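Local coordinates for protein N-acyl homoserine lactonase (Bacillus thuringiensis, PDB 4J5F) that hydrolyses the lactone ring of N-acyl-L-homoserine lactones of short and long acyl chain, using two zinc ions per subunit, at residues A[108-113]-A[139-144]. The protein carries 1 engineered substitution. Sequence-based numbering, arbitrary orientation.
Sequences HLHWDH and EEYMKE. Engineered in segment 108-113: Trp111 (natural residue Phe). With ZN (zinc ion), chain C; ZN (zinc ion), chain B.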
loop_
_atom_site.group_PDB
_atom_site.type_symbol
_atom_site.label_atom_id
_atom_site.label_comp_id
_atom_site.label_asym_id
_atom_site.label_seq_id
_atom_site.Cartn_x
_atom_site.Cartn_y
_atom_site.Cartn_z
ATOM N N HIS A 108 1.961 -2.611 -4.469
ATOM C CA HIS A 108 1.556 -2.728 -5.859
ATOM C C HIS A 108 1.593 -1.348 -6.518
ATOM O O HIS A 108 1.937 -0.370 -5.864
ATOM C CB HIS A 108 0.168 -3.341 -5.977
ATOM C CG HIS A 108 -0.908 -2.608 -5.239
ATOM N ND1 HIS A 108 -0.816 -2.275 -3.891
ATOM C CD2 HIS A 108 -2.152 -2.231 -5.625
ATOM C CE1 HIS A 108 -1.941 -1.722 -3.495
ATOM N NE2 HIS A 108 -2.772 -1.672 -4.528
ATOM N N LEU A 109 1.286 -1.274 -7.820
ATOM C CA LEU A 109 1.481 -0.029 -8.540
ATOM C C LEU A 109 0.185 0.760 -8.831
ATOM O O LEU A 109 0.159 1.619 -9.740
ATOM C CB LEU A 109 2.246 -0.324 -9.853
ATOM C CG LEU A 109 3.656 -0.893 -9.552
ATOM C CD1 LEU A 109 4.339 -1.207 -10.943
ATOM C CD2 LEU A 109 4.525 0.068 -8.745
ATOM N N HIS A 110 -0.883 0.500 -8.064
ATOM C CA HIS A 110 -2.088 1.320 -8.178
ATOM C C HIS A 110 -1.750 2.770 -7.837
ATOM O O HIS A 110 -0.791 3.032 -7.101
ATOM C CB HIS A 110 -3.190 0.839 -7.239
ATOM C CG HIS A 110 -3.928 -0.374 -7.717
ATOM N ND1 HIS A 110 -4.746 -1.111 -6.880
ATOM C CD2 HIS A 110 -3.967 -0.990 -8.932
ATOM C CE1 HIS A 110 -5.274 -2.117 -7.561
ATOM N NE2 HIS A 110 -4.801 -2.081 -8.798
ATOM N N TRP A 111 -2.558 3.687 -8.362
ATOM C CA TRP A 111 -2.321 5.136 -8.291
ATOM C C TRP A 111 -2.146 5.666 -6.839
ATOM O O TRP A 111 -1.431 6.654 -6.628
ATOM C CB TRP A 111 -3.476 5.868 -9.024
ATOM C CG TRP A 111 -4.692 5.875 -8.163
ATOM C CD1 TRP A 111 -5.563 4.835 -7.941
ATOM C CD2 TRP A 111 -5.131 6.954 -7.335
ATOM N NE1 TRP A 111 -6.535 5.223 -7.027
ATOM C CE2 TRP A 111 -6.279 6.514 -6.641
ATOM C CE3 TRP A 111 -4.667 8.264 -7.124
ATOM C CZ2 TRP A 111 -6.974 7.344 -5.750
ATOM C CZ3 TRP A 111 -5.357 9.083 -6.242
ATOM C CH2 TRP A 111 -6.488 8.611 -5.554
ATOM N N ASP A 112 -2.736 4.983 -5.866
ATOM C CA ASP A 112 -2.722 5.483 -4.479
ATOM C C ASP A 112 -1.563 4.870 -3.663
ATOM O O ASP A 112 -1.439 5.128 -2.459
ATOM C CB ASP A 112 -4.085 5.262 -3.779
ATOM C CG ASP A 112 -4.535 3.794 -3.797
ATOM O OD1 ASP A 112 -4.449 3.152 -4.888
ATOM O OD2 ASP A 112 -4.997 3.256 -2.746
ATOM N N HIS A 113 -0.714 4.076 -4.331
ATOM C CA HIS A 113 0.399 3.373 -3.677
ATOM C C HIS A 113 1.746 3.660 -4.326
ATOM O O HIS A 113 2.782 3.528 -3.685
ATOM C CB HIS A 113 0.137 1.837 -3.690
ATOM C CG HIS A 113 -1.076 1.460 -2.897
ATOM N ND1 HIS A 113 -1.013 1.093 -1.564
ATOM C CD2 HIS A 113 -2.395 1.462 -3.223
ATOM C CE1 HIS A 113 -2.241 0.884 -1.108
ATOM N NE2 HIS A 113 -3.097 1.121 -2.089
ATOM N N GLU A 139 -5.251 -0.887 -17.948
ATOM C CA GLU A 139 -5.727 0.498 -18.032
ATOM C C GLU A 139 -5.860 1.177 -16.683
ATOM O O GLU A 139 -6.012 2.390 -16.620
ATOM C CB GLU A 139 -7.080 0.546 -18.728
ATOM C CG GLU A 139 -8.117 -0.315 -18.029
ATOM C CD GLU A 139 -9.533 -0.010 -18.482
ATOM O OE1 GLU A 139 -9.736 1.012 -19.198
ATOM O OE2 GLU A 139 -10.436 -0.797 -18.103
ATOM N N GLU A 140 -5.821 0.423 -15.597
ATOM C CA GLU A 140 -5.959 1.088 -14.300
ATOM C C GLU A 140 -4.636 1.703 -13.837
ATOM O O GLU A 140 -4.591 2.345 -12.793
ATOM C CB GLU A 140 -6.590 0.152 -13.252
ATOM C CG GLU A 140 -5.772 -1.095 -12.825
ATOM C CD GLU A 140 -6.023 -2.305 -13.691
ATOM O OE1 GLU A 140 -5.778 -3.444 -13.212
ATOM O OE2 GLU A 140 -6.454 -2.130 -14.856
ATOM N N TYR A 141 -3.560 1.539 -14.613
ATOM C CA TYR A 141 -2.260 2.097 -14.191
ATOM C C TYR A 141 -1.916 3.445 -14.821
ATOM O O TYR A 141 -1.896 3.603 -16.047
ATOM C CB TYR A 141 -1.141 1.106 -14.490
ATOM C CG TYR A 141 -1.310 -0.135 -13.628
ATOM C CD1 TYR A 141 -1.916 -1.278 -14.128
ATOM C CD2 TYR A 141 -0.896 -0.138 -12.309
ATOM C CE1 TYR A 141 -2.073 -2.422 -13.328
ATOM C CE2 TYR A 141 -1.055 -1.263 -11.513
ATOM C CZ TYR A 141 -1.635 -2.404 -12.033
ATOM O OH TYR A 141 -1.785 -3.504 -11.186
ATOM N N MET A 142 -1.610 4.420 -13.971
ATOM C CA MET A 142 -1.232 5.739 -14.419
ATOM C C MET A 142 0.230 5.780 -14.748
ATOM O O MET A 142 1.021 5.040 -14.166
ATOM C CB MET A 142 -1.510 6.793 -13.327
ATOM C CG MET A 142 -2.950 6.895 -12.973
ATOM S SD MET A 142 -3.165 8.156 -11.715
ATOM C CE MET A 142 -2.777 9.674 -12.567
ATOM N N LYS A 143 0.596 6.696 -15.643
ATOM C CA LYS A 143 1.976 6.809 -16.120
ATOM C C LYS A 143 2.947 7.105 -14.953
ATOM O O LYS A 143 4.087 6.608 -14.972
ATOM C CB LYS A 143 2.056 7.915 -17.186
ATOM C CG LYS A 143 1.751 9.307 -16.598
ATOM C CD LYS A 143 1.781 10.465 -17.611
ATOM C CE LYS A 143 1.533 11.790 -16.897
ATOM N NZ LYS A 143 1.437 12.906 -17.892
ATOM N N GLU A 144 2.474 7.842 -13.929
ATOM C CA GLU A 144 3.281 8.185 -12.747
ATOM C C GLU A 144 3.748 6.967 -11.971
ATOM O O GLU A 144 4.717 7.050 -11.179
ATOM C CB GLU A 144 2.468 9.021 -11.750
ATOM C CG GLU A 144 2.147 10.434 -12.238
ATOM C CD GLU A 144 0.877 10.545 -13.081
ATOM O OE1 GLU A 144 0.412 9.544 -13.683
ATOM O OE2 GLU A 144 0.350 11.686 -13.169
HETATM ZN ZN ZN C . -4.866 -1.189 -4.800
HETATM ZN ZN ZN B . -5.047 0.982 -2.123
HETATM O O HOH W 1 -1.707 3.414 -11.201
HETATM O O HOH W 2 -4.611 -3.907 -11.020
HETATM O O HOH W 3 -4.470 2.357 -10.158
HETATM O O HOH W 4 -6.918 0.356 -3.607
#
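The backbones of 108-113 and 139-144 come nearest at His110 and Tyr141, whose CA atoms lie 6.1 Å apart; waters, not direct hydrogen bonds, bridge them. One water donates to Leu109 O and accepts from Met142 N, while a second accepts from Trp111 N and donates to Glu140 O at 2.6 Å. Tyr141 meets two residues: its CD2 edge lies 3.3 Å from Leu109 O, near the ring plane, and CE2 touches Leu109 CB at 3.8 Å. Its ring meets that of His110 obliquely, planes at 36°. The His110 imidazole is held at both nitrogens: ND1 binds zinc at 2.1 Å, and NE2 donates in plane to a third water, 2.9 Å away, which donates to Glu140 OE1 and Tyr141 OH. Glu140 OE1 also forms a salt bridge to Arg138. This second shell probably fixes the imidazole's rotation. Met142, extended by an anti chi2 of -179°, packs SD 3.5 Å from CB of the engineered Trp111; SD lies 5.5 Å from the centroid of the Trp111 five-membered ring, 62° off its normal, an oblique Met-aromatic contact. His108, His110, Asp112 and His113 form the HXHXDH zinc motif of the metallo-beta-lactamase fold, completed by His173, Asp195 and His239. The motif follows strand 103-105 and enters helix 111-114; the loop after helix 129-135 flanks it, and Glu131 OE2 of that helix is hydrogen-bonded to both Tyr141 OH and Leu109 N.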